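Putative sensory box/GGDEF family protein (PDB 2P7J) probably makes cyclic di-GMP from two GTP molecules, this chain being its Cache-type sensor domain. Local coordinates at residues B[136-141]-B[151-156]. Residues are numbered along the deposited sequence; the frame is centred on the assembly and turned at random. Where two conformers were deposited one is given.
With SO4 (sulfate ion), chain E.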
ATOM      1  N   GLU B 136      14.236   7.618   2.677  1.00 40.08           N
ATOM      2  CA  GLU B 136      13.552   8.599   1.858  1.00 41.07           C
ATOM      3  C   GLU B 136      12.365   7.934   1.180  1.00 39.85           C
ATOM      4  O   GLU B 136      12.433   6.760   0.783  1.00 39.02           O
ATOM      5  CB  GLU B 136      14.554   9.145   0.833  1.00 41.89           C
ATOM      6  CG  GLU B 136      14.065  10.235  -0.064  1.00 47.17           C
ATOM      7  CD  GLU B 136      15.085  10.593  -1.160  1.00 54.95           C
ATOM      8  OE1 GLU B 136      16.294  10.271  -0.995  1.00 56.39           O
ATOM      9  OE2 GLU B 136      14.669  11.189  -2.191  1.00 56.96           O
ATOM     10  N   LEU B 137      11.289   8.689   1.016  1.00 39.47           N
ATOM     11  CA  LEU B 137      10.092   8.180   0.324  1.00 39.11           C
ATOM     12  C   LEU B 137      10.325   7.807  -1.150  1.00 39.74           C
ATOM     13  O   LEU B 137      11.037   8.507  -1.894  1.00 39.58           O
ATOM     14  CB  LEU B 137       8.931   9.164   0.466  1.00 38.73           C
ATOM     15  CG  LEU B 137       8.473   9.447   1.901  1.00 38.84           C
ATOM     16  CD1 LEU B 137       7.425  10.596   1.926  1.00 36.39           C
ATOM     17  CD2 LEU B 137       7.959   8.157   2.618  1.00 37.01           C
ATOM     18  N   GLU B 138       9.746   6.683  -1.568  1.00 40.16           N
ATOM     19  CA  GLU B 138       9.854   6.283  -2.965  1.00 40.57           C
ATOM     20  C   GLU B 138       9.043   7.199  -3.894  1.00 40.74           C
ATOM     21  O   GLU B 138       8.019   7.762  -3.499  1.00 40.30           O
ATOM     22  CB  GLU B 138       9.409   4.844  -3.150  1.00 41.01           C
ATOM     23  CG  GLU B 138      10.448   3.844  -2.757  1.00 42.17           C
ATOM     24  CD  GLU B 138       9.946   2.443  -2.866  1.00 43.83           C
ATOM     25  OE1 GLU B 138       8.748   2.275  -3.208  1.00 47.20           O
ATOM     26  OE2 GLU B 138      10.743   1.509  -2.623  1.00 42.91           O
ATOM     27  N   ARG B 139       9.527   7.321  -5.129  1.00 40.49           N
ATOM     28  CA  ARG B 139       8.938   8.176  -6.149  1.00 40.66           C
ATOM     29  C   ARG B 139       8.953   7.479  -7.507  1.00 41.07           C
ATOM     30  O   ARG B 139       9.801   6.593  -7.747  1.00 40.81           O
ATOM     31  CB  ARG B 139       9.724   9.477  -6.254  1.00 40.23           C
ATOM     32  CG  ARG B 139       9.523  10.407  -5.075  1.00 40.77           C
ATOM     33  CD  ARG B 139      10.416  11.654  -5.149  1.00 39.56           C
ATOM     34  NE  ARG B 139      10.263  12.392  -3.905  1.00 37.10           N
ATOM     35  CZ  ARG B 139       9.391  13.384  -3.708  1.00 41.51           C
ATOM     36  NH1 ARG B 139       8.598  13.826  -4.708  1.00 39.35           N
ATOM     37  NH2 ARG B 139       9.327  13.950  -2.500  1.00 39.90           N
ATOM     38  N   ASP B 140       8.013   7.870  -8.374  0.62 41.31           N
ATOM     39  CA  ASP B 140       7.972   7.481  -9.788  0.62 42.19           C
ATOM     40  C   ASP B 140       7.841   8.783 -10.556  0.62 42.30           C
ATOM     41  O   ASP B 140       6.924   9.573 -10.305  0.62 42.48           O
ATOM     42  CB  ASP B 140       6.785   6.540 -10.105  0.62 42.30           C
ATOM     43  CG  ASP B 140       6.902   5.846 -11.494  0.62 44.56           C
ATOM     44  OD1 ASP B 140       8.009   5.668 -12.035  0.62 45.85           O
ATOM     45  OD2 ASP B 140       5.866   5.436 -12.056  0.62 48.03           O
ATOM     46  N   LYS B 141       8.775   9.008 -11.474  1.00 42.47           N
ATOM     47  CA  LYS B 141       8.887  10.267 -12.232  1.00 42.62           C
ATOM     48  C   LYS B 141       8.784  11.531 -11.363  1.00 42.21           C
ATOM     49  O   LYS B 141       8.086  12.512 -11.701  1.00 41.64           O
ATOM     50  CB  LYS B 141       7.898  10.277 -13.390  1.00 43.65           C
ATOM     51  CG  LYS B 141       8.170   9.135 -14.349  1.00 46.92           C
ATOM     52  CD  LYS B 141       7.494   9.368 -15.688  1.00 55.36           C
ATOM     53  CE  LYS B 141       8.301  10.293 -16.594  1.00 57.67           C
ATOM     54  NZ  LYS B 141       7.473  10.703 -17.784  1.00 60.94           N
ATOM     55  N   SER B 151      12.021   4.246   2.260  1.00 38.36           N
ATOM     56  CA  SER B 151      12.943   3.202   1.890  1.00 37.91           C
ATOM     57  C   SER B 151      14.424   3.573   2.184  1.00 37.08           C
ATOM     58  O   SER B 151      14.825   4.742   2.067  1.00 36.27           O
ATOM     59  CB  SER B 151      12.664   2.818   0.433  1.00 38.38           C
ATOM     60  OG  SER B 151      13.633   1.953  -0.093  1.00 42.03           O
ATOM     61  N   LEU B 152      15.212   2.578   2.617  1.00 36.21           N
ATOM     62  CA  LEU B 152      16.681   2.742   2.797  1.00 34.79           C
ATOM     63  C   LEU B 152      17.309   2.073   1.567  1.00 34.85           C
ATOM     64  O   LEU B 152      17.206   0.832   1.374  1.00 32.93           O
ATOM     65  CB  LEU B 152      17.174   2.040   4.062  1.00 34.85           C
ATOM     66  CG  LEU B 152      18.690   2.067   4.319  1.00 34.97           C
ATOM     67  CD1 LEU B 152      19.205   3.484   4.591  1.00 34.71           C
ATOM     68  CD2 LEU B 152      19.081   1.137   5.450  1.00 36.71           C
ATOM     69  N   ARG B 153      17.908   2.887   0.705  1.00 34.33           N
ATOM     70  CA  ARG B 153      18.434   2.353  -0.550  1.00 34.46           C
ATOM     71  C   ARG B 153      19.877   1.949  -0.343  1.00 33.90           C
ATOM     72  O   ARG B 153      20.716   2.779  -0.033  1.00 33.23           O
ATOM     73  CB  ARG B 153      18.295   3.381  -1.670  1.00 34.21           C
ATOM     74  CG  ARG B 153      16.865   3.602  -2.071  1.00 34.93           C
ATOM     75  CD  ARG B 153      16.714   4.901  -2.793  1.00 35.75           C
ATOM     76  NE  ARG B 153      15.296   5.187  -2.995  1.00 38.64           N
ATOM     77  CZ  ARG B 153      14.506   5.776  -2.086  1.00 36.93           C
ATOM     78  NH1 ARG B 153      14.979   6.143  -0.909  1.00 33.89           N
ATOM     79  NH2 ARG B 153      13.228   5.987  -2.357  1.00 36.82           N
ATOM     80  N   ILE B 154      20.135   0.656  -0.483  1.00 34.42           N
ATOM     81  CA  ILE B 154      21.478   0.085  -0.435  1.00 33.85           C
ATOM     82  C   ILE B 154      22.040   0.281  -1.811  1.00 33.95           C
ATOM     83  O   ILE B 154      21.353   0.019  -2.796  1.00 34.34           O
ATOM     84  CB  ILE B 154      21.446  -1.420  -0.043  1.00 34.69           C
ATOM     85  CG1 ILE B 154      20.524  -1.635   1.181  1.00 33.09           C
ATOM     86  CG2 ILE B 154      22.872  -1.975   0.202  1.00 32.45           C
ATOM     87  CD1 ILE B 154      20.914  -0.776   2.487  1.00 32.75           C
ATOM     88  N   LEU B 155      23.256   0.818  -1.876  1.00 33.66           N
ATOM     89  CA  LEU B 155      23.891   1.217  -3.140  1.00 33.51           C
ATOM     90  C   LEU B 155      25.253   0.547  -3.253  1.00 33.11           C
ATOM     91  O   LEU B 155      26.029   0.576  -2.308  1.00 32.58           O
ATOM     92  CB  LEU B 155      24.052   2.738  -3.207  1.00 33.31           C
ATOM     93  CG  LEU B 155      22.791   3.574  -2.892  1.00 34.16           C
ATOM     94  CD1 LEU B 155      23.119   4.977  -2.449  1.00 32.01           C
ATOM     95  CD2 LEU B 155      21.792   3.604  -4.070  1.00 33.38           C
HETATM   96  N   MSE B 156      25.521  -0.079  -4.399  1.00 32.72           N
HETATM   97  CA  MSE B 156      26.820  -0.696  -4.667  1.00 32.77           C
HETATM   98  C   MSE B 156      27.224  -0.522  -6.136  1.00 32.51           C
HETATM   99  O   MSE B 156      26.625  -1.146  -7.013  1.00 32.37           O
HETATM  100  CB  MSE B 156      26.790  -2.184  -4.285  1.00 33.23           C
HETATM  101  CG  MSE B 156      28.040  -2.997  -4.629  1.00 32.77           C
HETATM  102 SE   MSE B 156      27.695  -4.817  -4.072  0.65 37.03          SE
HETATM  103  CE  MSE B 156      29.475  -5.575  -4.190  1.00 29.88           C
TER
HETATM  104  S   SO4 E 502      12.817   4.978  -5.909  1.00 33.83           S
HETATM  105  O1  SO4 E 502      11.710   4.029  -6.092  1.00 32.52           O
HETATM  106  O2  SO4 E 502      12.341   6.203  -5.239  1.00 32.73           O
HETATM  107  O3  SO4 E 502      13.879   4.341  -5.076  1.00 33.18           O
HETATM  108  O4  SO4 E 502      13.407   5.301  -7.243  1.00 34.13           O
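The carbonyl oxygen of Glu136 is gripped by two donors that reach it from opposite faces of its carbonyl plane. Ser151 N comes from one face, 2.9 Å from Glu136 O, as half of an antiparallel hydrogen-bonded pair that Glu136 N completes at 3.0 Å from Ser151 O. From the other face comes the guanidinium of Arg153, whose NH1 lies 3.1 Å from Glu136 O, with the oxygen close to the guanidinium plane; NH2 adds weak bonds to the carbonyls of Glu136 and Leu137. The backbone ladder runs on in the same register to Glu138 and Ser149, and Arg153 adds a side-chain grip to it.

Arg153 runs extended from CG to NE, which carries its flat end across to the backbone of 136-138 and presents another part of its edge to a sulfate, probably acquired from the crystallisation liquor. Arg153 NE lies 2.7 Å from sulfate O3 in a nearly straight bond (165°), while Arg153 NH2 is 3.0 Å from sulfate O2. Arg139 N donates to that same O2, so the anion bridges the two segments. Ser151 CB lies over one guanidinium face, toward its rim. The Glu138 side chain passes Arg153 NH2 with Glu138 CG at 3.5 Å, its carboxylate turned 66° from the guanidinium plane, and reaches Ser151 CB with OE2.

Arg83, Lys113, Arg116 and Tyr118 complete the anion site, a basic pocket of the kind that could receive an anionic group in this Cache-family sensor domain. The contact joins neighbouring strands 131-140 and 150-160 of the seven-stranded antiparallel sheet; strand 163-173 flanks the latter on its other side, and Tyr118 of helix 117-123 packs against Arg153.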